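Local coordinates for protein bradyzoite pseudokinase 1 (Toxoplasma gondii, PDB 6M7Z) that is a pseudokinase of a divergent kinase group lacking the glycine-rich loop, and is probably linked to regulation of parasitophorous vacuole membrane ultrastructure, at residues A10-T13 and F14-M18; M18-L21 and K22-D26; P57-E60 and L61-L64. All coordinates share one frame; numbering follows the deposited sequence.

Contact 1: A10-T13 and F14-M18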
loop_
_atom_site.group_PDB
_atom_site.type_symbol
_atom_site.label_atom_id
_atom_site.label_comp_id
_atom_site.label_asym_id
_atom_site.label_seq_id
_atom_site.Cartn_x
_atom_site.Cartn_y
_atom_site.Cartn_z
ATOM N N ALA A 10 -9.469 11.885 -13.070
ATOM C CA ALA A 10 -9.496 13.128 -13.902
ATOM C C ALA A 10 -8.204 13.923 -13.676
ATOM O O ALA A 10 -7.755 14.074 -12.542
ATOM C CB ALA A 10 -10.721 13.948 -13.570
ATOM N N ASP A 11 -7.636 14.459 -14.764
ATOM C CA ASP A 11 -6.342 15.196 -14.731
ATOM C C ASP A 11 -6.602 16.722 -14.675
ATOM O O ASP A 11 -7.234 17.325 -15.520
ATOM C CB ASP A 11 -5.365 14.709 -15.819
ATOM C CG ASP A 11 -5.808 14.860 -17.260
ATOM O OD1 ASP A 11 -6.841 15.509 -17.491
ATOM O OD2 ASP A 11 -5.108 14.319 -18.138
ATOM N N MET A 12 -6.118 17.336 -13.584
ATOM C CA MET A 12 -6.345 18.749 -13.197
ATOM C C MET A 12 -5.262 19.704 -13.745
ATOM O O MET A 12 -4.324 19.265 -14.471
ATOM C CB MET A 12 -6.325 18.816 -11.663
ATOM C CG MET A 12 -7.481 18.073 -10.994
ATOM S SD MET A 12 -8.130 18.899 -9.504
ATOM C CE MET A 12 -6.677 18.978 -8.459
ATOM N N THR A 13 -5.384 21.013 -13.440
ATOM C CA THR A 13 -4.401 22.010 -13.953
ATOM C C THR A 13 -3.523 22.500 -12.794
ATOM O O THR A 13 -3.803 22.191 -11.640
ATOM C CB THR A 13 -5.021 23.188 -14.731
ATOM O OG1 THR A 13 -5.437 24.221 -13.824
ATOM C CG2 THR A 13 -6.191 22.762 -15.598
ATOM N N PHE A 14 -2.462 23.234 -13.136
ATOM C CA PHE A 14 -1.508 23.734 -12.149
ATOM C C PHE A 14 -2.263 24.439 -11.009
ATOM O O PHE A 14 -2.030 24.157 -9.827
ATOM C CB PHE A 14 -0.470 24.662 -12.791
ATOM C CG PHE A 14 0.434 25.321 -11.780
ATOM C CD1 PHE A 14 0.042 26.484 -11.132
ATOM C CD2 PHE A 14 1.650 24.749 -11.426
ATOM C CE1 PHE A 14 0.848 27.072 -10.171
ATOM C CE2 PHE A 14 2.456 25.341 -10.469
ATOM C CZ PHE A 14 2.048 26.495 -9.839
ATOM N N TRP A 15 -3.157 25.365 -11.376
ATOM C CA TRP A 15 -3.860 26.218 -10.409
ATOM C C TRP A 15 -4.794 25.369 -9.531
ATOM O O TRP A 15 -4.957 25.661 -8.335
ATOM C CB TRP A 15 -4.606 27.359 -11.115
ATOM C CG TRP A 15 -5.241 28.320 -10.154
ATOM C CD1 TRP A 15 -4.626 29.373 -9.534
ATOM C CD2 TRP A 15 -6.610 28.336 -9.696
ATOM N NE1 TRP A 15 -5.513 30.049 -8.739
ATOM C CE2 TRP A 15 -6.732 29.425 -8.800
ATOM C CE3 TRP A 15 -7.740 27.544 -9.945
ATOM C CZ2 TRP A 15 -7.939 29.745 -8.170
ATOM C CZ3 TRP A 15 -8.929 27.856 -9.315
ATOM C CH2 TRP A 15 -9.024 28.943 -8.440
ATOM N N SER A 16 -5.387 24.319 -10.113
ATOM C CA SER A 16 -6.217 23.369 -9.346
ATOM C C SER A 16 -5.399 22.730 -8.215
ATOM O O SER A 16 -5.879 22.683 -7.084
ATOM C CB SER A 16 -6.812 22.286 -10.218
ATOM O OG SER A 16 -7.375 22.813 -11.391
ATOM N N TRP A 17 -4.189 22.233 -8.546
ATOM C CA TRP A 17 -3.333 21.524 -7.594
ATOM C C TRP A 17 -2.865 22.487 -6.500
ATOM O O TRP A 17 -2.857 22.121 -5.316
ATOM C CB TRP A 17 -2.128 20.873 -8.291
ATOM C CG TRP A 17 -2.505 19.679 -9.101
ATOM C CD1 TRP A 17 -2.400 19.529 -10.450
ATOM C CD2 TRP A 17 -3.103 18.472 -8.611
ATOM N NE1 TRP A 17 -2.878 18.299 -10.827
ATOM C CE2 TRP A 17 -3.322 17.632 -9.721
ATOM C CE3 TRP A 17 -3.478 18.019 -7.344
ATOM C CZ2 TRP A 17 -3.899 16.370 -9.603
ATOM C CZ3 TRP A 17 -4.055 16.772 -7.223
ATOM C CH2 TRP A 17 -4.269 15.962 -8.339
ATOM N N MET A 18 -2.488 23.706 -6.912
ATOM C CA MET A 18 -2.034 24.703 -5.969
ATOM C C MET A 18 -3.178 25.049 -5.008
ATOM O O MET A 18 -2.978 25.161 -3.784
ATOM C CB MET A 18 -1.559 25.975 -6.679
ATOM C CG MET A 18 -0.913 26.975 -5.733
ATOM S SD MET A 18 0.582 26.302 -4.967
ATOM C CE MET A 18 0.842 27.450 -3.612
#
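The hydrophobic staple at the start of helix 14-23 joins Met12, the residue before the N-cap, to Trp17, four residues into the helix. Met12 reaches over one face of the indole. Its CE lies 3.5 Å from the centroid of the six-membered ring of Trp17, and the displacement is only 10° off the ring normal, which identifies a CH-pi contact over the face. The sulfur stands farther out on the same line, with SD 4.9 Å from that centroid, so the Met-aromatic component is a distant one. Bends at chi2 and chi3 fold the methionine chain so that its methyl, rather than SD, meets the ring, and the two side chains cross at about a right angle. Nearer the backbone, Met12 CB packs against Trp17 NE1 at 3.6 Å, while SD touches Ser16 CB at 3.7 Å.

Thr13 occupies the N-cap. Its carbonyl opens the helical hydrogen bonding: Trp17 N donates to Thr13 O at 3.1 Å with an N-H...O angle of 159°. In the other direction, Thr13 N makes a weak bond of 3.4 Å to Ser16 OG, the half of a capping box in which the N3 side chain receives the N-cap amide. Ser16 OG is placed for this by a first torsion of -46°, which holds it beside its own backbone N and turns it back toward the start of the helix.

Beyond the two segments, the helix lies against helix 88-101. Trp17 touches Pro88, Lys89 and Val92 there, and its ring meets Tyr96 edge-to-face. Phe14 also touches Pro88.

Contact 2: M18-L21 and K22-D26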
loop_
_atom_site.group_PDB
_atom_site.type_symbol
_atom_site.label_atom_id
_atom_site.label_comp_id
_atom_site.label_asym_id
_atom_site.label_seq_id
_atom_site.Cartn_x
_atom_site.Cartn_y
_atom_site.Cartn_z
ATOM N N MET A 18 -2.488 23.706 -6.912
ATOM C CA MET A 18 -2.034 24.703 -5.969
ATOM C C MET A 18 -3.178 25.049 -5.008
ATOM O O MET A 18 -2.978 25.161 -3.784
ATOM C CB MET A 18 -1.559 25.975 -6.679
ATOM C CG MET A 18 -0.913 26.975 -5.733
ATOM S SD MET A 18 0.582 26.302 -4.967
ATOM C CE MET A 18 0.842 27.450 -3.612
ATOM N N SER A 19 -4.370 25.224 -5.576
ATOM C CA SER A 19 -5.567 25.503 -4.783
ATOM C C SER A 19 -5.806 24.353 -3.799
ATOM O O SER A 19 -6.057 24.591 -2.620
ATOM C CB SER A 19 -6.779 25.741 -5.653
ATOM O OG SER A 19 -6.901 27.128 -5.968
ATOM N N TYR A 20 -5.689 23.109 -4.283
ATOM C CA TYR A 20 -5.952 21.950 -3.443
ATOM C C TYR A 20 -4.941 21.867 -2.297
ATOM O O TYR A 20 -5.296 21.502 -1.183
ATOM C CB TYR A 20 -5.956 20.640 -4.222
ATOM C CG TYR A 20 -6.629 19.543 -3.437
ATOM C CD1 TYR A 20 -8.009 19.395 -3.451
ATOM C CD2 TYR A 20 -5.889 18.678 -2.645
ATOM C CE1 TYR A 20 -8.633 18.397 -2.723
ATOM C CE2 TYR A 20 -6.495 17.657 -1.937
ATOM C CZ TYR A 20 -7.875 17.525 -1.964
ATOM O OH TYR A 20 -8.510 16.536 -1.260
ATOM N N LEU A 21 -3.681 22.205 -2.580
ATOM C CA LEU A 21 -2.651 22.230 -1.559
ATOM C C LEU A 21 -3.062 23.168 -0.417
ATOM O O LEU A 21 -2.958 22.798 0.753
ATOM C CB LEU A 21 -1.324 22.649 -2.202
ATOM C CG LEU A 21 -0.185 22.951 -1.237
ATOM C CD1 LEU A 21 0.223 21.708 -0.479
ATOM C CD2 LEU A 21 0.992 23.527 -1.999
ATOM N N LYS A 22 -3.580 24.346 -0.775
ATOM C CA LYS A 22 -3.990 25.370 0.201
ATOM C C LYS A 22 -5.199 24.904 1.030
ATOM O O LYS A 22 -5.327 25.274 2.172
ATOM C CB LYS A 22 -4.243 26.699 -0.513
ATOM C CG LYS A 22 -2.957 27.419 -0.908
ATOM C CD LYS A 22 -3.128 28.707 -1.680
ATOM C CE LYS A 22 -1.928 29.623 -1.523
ATOM N NZ LYS A 22 -1.649 30.418 -2.744
ATOM N N GLU A 23 -6.054 24.062 0.451
ATOM C CA GLU A 23 -7.251 23.529 1.121
ATOM C C GLU A 23 -6.910 22.491 2.204
ATOM O O GLU A 23 -7.766 22.175 3.005
ATOM C CB GLU A 23 -8.208 22.906 0.097
ATOM C CG GLU A 23 -9.048 23.961 -0.625
ATOM C CD GLU A 23 -10.225 23.482 -1.452
ATOM O OE1 GLU A 23 -10.187 22.344 -1.949
ATOM O OE2 GLU A 23 -11.174 24.264 -1.595
ATOM N N LEU A 24 -5.706 21.904 2.194
ATOM C CA LEU A 24 -5.335 20.889 3.205
ATOM C C LEU A 24 -5.216 21.550 4.569
ATOM O O LEU A 24 -4.644 22.626 4.679
ATOM C CB LEU A 24 -3.998 20.234 2.864
ATOM C CG LEU A 24 -4.009 19.230 1.721
ATOM C CD1 LEU A 24 -2.596 18.722 1.467
ATOM C CD2 LEU A 24 -5.003 18.102 1.994
ATOM N N PRO A 25 -5.706 20.903 5.650
ATOM C CA PRO A 25 -5.616 21.478 6.991
ATOM C C PRO A 25 -4.187 21.547 7.544
ATOM O O PRO A 25 -3.347 20.720 7.192
ATOM C CB PRO A 25 -6.485 20.541 7.843
ATOM C CG PRO A 25 -6.466 19.227 7.097
ATOM C CD PRO A 25 -6.388 19.602 5.632
ATOM N N ASP A 26 -3.943 22.545 8.403
ATOM C CA ASP A 26 -2.661 22.764 9.034
ATOM C C ASP A 26 -2.387 21.672 10.072
ATOM O O ASP A 26 -3.291 21.088 10.649
ATOM C CB ASP A 26 -2.592 24.116 9.741
ATOM C CG ASP A 26 -2.448 25.311 8.815
ATOM O OD1 ASP A 26 -2.252 25.130 7.600
ATOM O OD2 ASP A 26 -2.494 26.437 9.332
#
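The Tyr20 ring is approached obliquely by two side chains of 22-26, and neither stacks on it. Glu23 OE1 comes to 4.0 Å from Tyr20 CD1, with the carboxylate plane turned 63° from the ring, and the two side chains cross at about a right angle. Leu24 CD2 makes the apolar approach, 4.2 Å from Tyr20 CE2. The ring is also held from outside: it packs edge-to-face with Tyr96, and its OH hydrogen-bonds Glu100 OE2. A first torsion of -163° places Tyr20 CG opposite its own backbone N and swings the ring out to these partners.

Lys22 lies on another part of the helix surface, one turn after Met18. Its aliphatic chain runs back past the Met18 carbonyl, with CG 3.7 Å from Met18 O, and bends at chi4, where NZ reaches 4.0 Å from Met18 CE. This is van der Waals contact between a methyl and the lysine tip.

The backbone shows the helix losing its regular pattern. Lys22 N to Met18 O and Glu23 N to Ser19 O are alpha-helical bonds. At Tyr20 O the arrangement is bifurcated and both branches are weak, from Glu23 N and Leu24 N. Leu24 N then turns to Leu21 O at 3.2 Å, an i to i-3 bond of 3-10 type; it is reasonably straight at the hydrogen, but its donor sits well above the carbonyl plane, 61° out of it. From Leu24 onward the chain is extended.

Arg117 NH2 donates a hydrogen bond to Lys22 O at this terminus, and Arg117 also bonds Pro25 through the backbone. Leu21 and Leu24 both rest on Val92 of helix 88-101, joining the C-terminal part of helix 14-23 to that helix.

Contact 3: P57-E60 and L61-L64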
loop_
_atom_site.group_PDB
_atom_site.type_symbol
_atom_site.label_atom_id
_atom_site.label_comp_id
_atom_site.label_asym_id
_atom_site.label_seq_id
_atom_site.Cartn_x
_atom_site.Cartn_y
_atom_site.Cartn_z
ATOM N N PRO A 57 2.992 7.776 19.868
ATOM C CA PRO A 57 2.439 9.102 19.608
ATOM C C PRO A 57 2.184 9.850 20.924
ATOM O O PRO A 57 1.653 9.249 21.875
ATOM C CB PRO A 57 1.114 8.838 18.884
ATOM C CG PRO A 57 1.236 7.417 18.378
ATOM C CD PRO A 57 2.122 6.703 19.371
ATOM N N ALA A 58 2.543 11.141 20.940
ATOM C CA ALA A 58 2.337 12.033 22.070
ATOM C C ALA A 58 0.895 12.548 22.068
ATOM O O ALA A 58 0.154 12.342 21.099
ATOM C CB ALA A 58 3.324 13.169 21.988
ATOM N N ARG A 59 0.523 13.242 23.150
ATOM C CA ARG A 59 -0.849 13.719 23.401
ATOM C C ARG A 59 -1.347 14.557 22.207
ATOM O O ARG A 59 -2.476 14.373 21.744
ATOM C CB ARG A 59 -0.867 14.493 24.727
ATOM C CG ARG A 59 -2.171 15.211 25.058
ATOM C CD ARG A 59 -3.407 14.338 25.173
ATOM N NE ARG A 59 -3.206 13.165 26.008
ATOM C CZ ARG A 59 -3.761 11.980 25.790
ATOM N NH1 ARG A 59 -3.440 10.950 26.553
ATOM N NH2 ARG A 59 -4.647 11.812 24.824
ATOM N N GLU A 60 -0.506 15.469 21.698
ATOM C CA GLU A 60 -0.942 16.419 20.659
ATOM C C GLU A 60 -1.280 15.669 19.360
ATOM O O GLU A 60 -2.233 16.010 18.660
ATOM C CB GLU A 60 0.128 17.490 20.432
ATOM C CG GLU A 60 0.363 18.394 21.633
ATOM C CD GLU A 60 -0.590 19.572 21.810
ATOM O OE1 GLU A 60 -1.394 19.849 20.887
ATOM O OE2 GLU A 60 -0.556 20.179 22.891
ATOM N N LEU A 61 -0.508 14.629 19.054
ATOM C CA LEU A 61 -0.709 13.864 17.833
ATOM C C LEU A 61 -1.928 12.943 17.981
ATOM O O LEU A 61 -2.705 12.771 17.025
ATOM C CB LEU A 61 0.568 13.081 17.506
ATOM C CG LEU A 61 0.627 12.505 16.090
ATOM C CD1 LEU A 61 0.368 13.571 15.033
ATOM C CD2 LEU A 61 1.966 11.830 15.826
ATOM N N VAL A 62 -2.092 12.363 19.177
ATOM C CA VAL A 62 -3.262 11.544 19.511
ATOM C C VAL A 62 -4.536 12.377 19.304
ATOM O O VAL A 62 -5.508 11.894 18.715
ATOM C CB VAL A 62 -3.170 10.987 20.948
ATOM C CG1 VAL A 62 -4.503 10.440 21.442
ATOM C CG2 VAL A 62 -2.082 9.929 21.090
ATOM N N ARG A 63 -4.509 13.633 19.772
ATOM C CA ARG A 63 -5.662 14.545 19.665
ATOM C C ARG A 63 -5.921 14.880 18.190
ATOM O O ARG A 63 -7.055 14.798 17.734
ATOM C CB ARG A 63 -5.446 15.807 20.519
ATOM C CG ARG A 63 -6.622 16.777 20.565
ATOM C CD ARG A 63 -6.185 18.213 20.787
ATOM N NE ARG A 63 -6.095 18.450 22.218
ATOM C CZ ARG A 63 -6.370 19.614 22.808
ATOM N NH1 ARG A 63 -6.315 20.736 22.107
ATOM N NH2 ARG A 63 -6.713 19.662 24.094
ATOM N N LEU A 64 -4.870 15.242 17.446
ATOM C CA LEU A 64 -5.023 15.648 16.043
ATOM C C LEU A 64 -5.674 14.531 15.206
ATOM O O LEU A 64 -6.492 14.805 14.348
ATOM C CB LEU A 64 -3.656 16.027 15.464
ATOM C CG LEU A 64 -3.700 16.601 14.045
ATOM C CD1 LEU A 64 -4.214 18.035 14.057
ATOM C CD2 LEU A 64 -2.333 16.544 13.383
#
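Apolar packing begins with Pro57 and Val62, whose side chains meet at 4.0 Å between Pro57 CB and Val62 CG2. Pro57 precedes the N-cap and Val62 is the fourth residue of the helix, so the pair satisfies the definition of a hydrophobic staple. Val62 owes the fit to its first torsion of 166°: CG1 lies opposite the backbone N, leaving CG2 beside that N and directed back to the start of the helix, where it also packs 3.3 Å from Ala58 O. Leu61 adds a looser touch, its CD2 lying 4.4 Å from Pro57 CB. Outside the two segments, Pro57 also rests on Leu67 and Leu64 on Ile27.

The backbone hydrogen bonds start at Ala58, the N-cap. Ala58 O accepts Val62 N at 3.0 Å with a nearly straight N-H...O angle of 167°, and a second, weak bond from Leu61 N. Regular i to i-4 bonds follow, Arg63 N to Arg59 O at 2.9 Å and Leu64 N to Glu60 O at 3.0 Å.

The charged side chains take part in a different way. Arg59 begins by pointing off from the following turn, then doubles back through bends at chi2 and chi3, bringing NH2 to 3.7 Å from Val62 CG1. The guanidinium meets this methyl obliquely. Glu60 and Arg63 bear opposite charges, but OE1 and NE remain 5.1 Å apart, beyond a salt bridge; any attraction between them is probably modest.

With alanine at the N-cap, there is no side-chain oxygen at that position to accept a first-turn amide. What marks the start of helix 59-65 is backbone hydrogen bonding to Ala58 O and the apolar contact of Pro57 with Val62.

Contacts 1 and 2 are successive parts of helix 14-23: they share Met18, their centres lie 12 Å apart, and both face helix 88-101, which follows strand 76-82 and precedes strand 114-117 in the chain, an order consistent with the C helix of a kinase N-lobe. Contact 1 starts the helix and contact 2 leads out of it. Contact 3 starts a separate helix, 59-65, after edge strand 50-54. Its centre is 22 Å from that of contact 2, with nearest atoms about 5 Å apart and no touch, and 32 Å from contact 1. Each centre lies about 24 Å from the chain's centre.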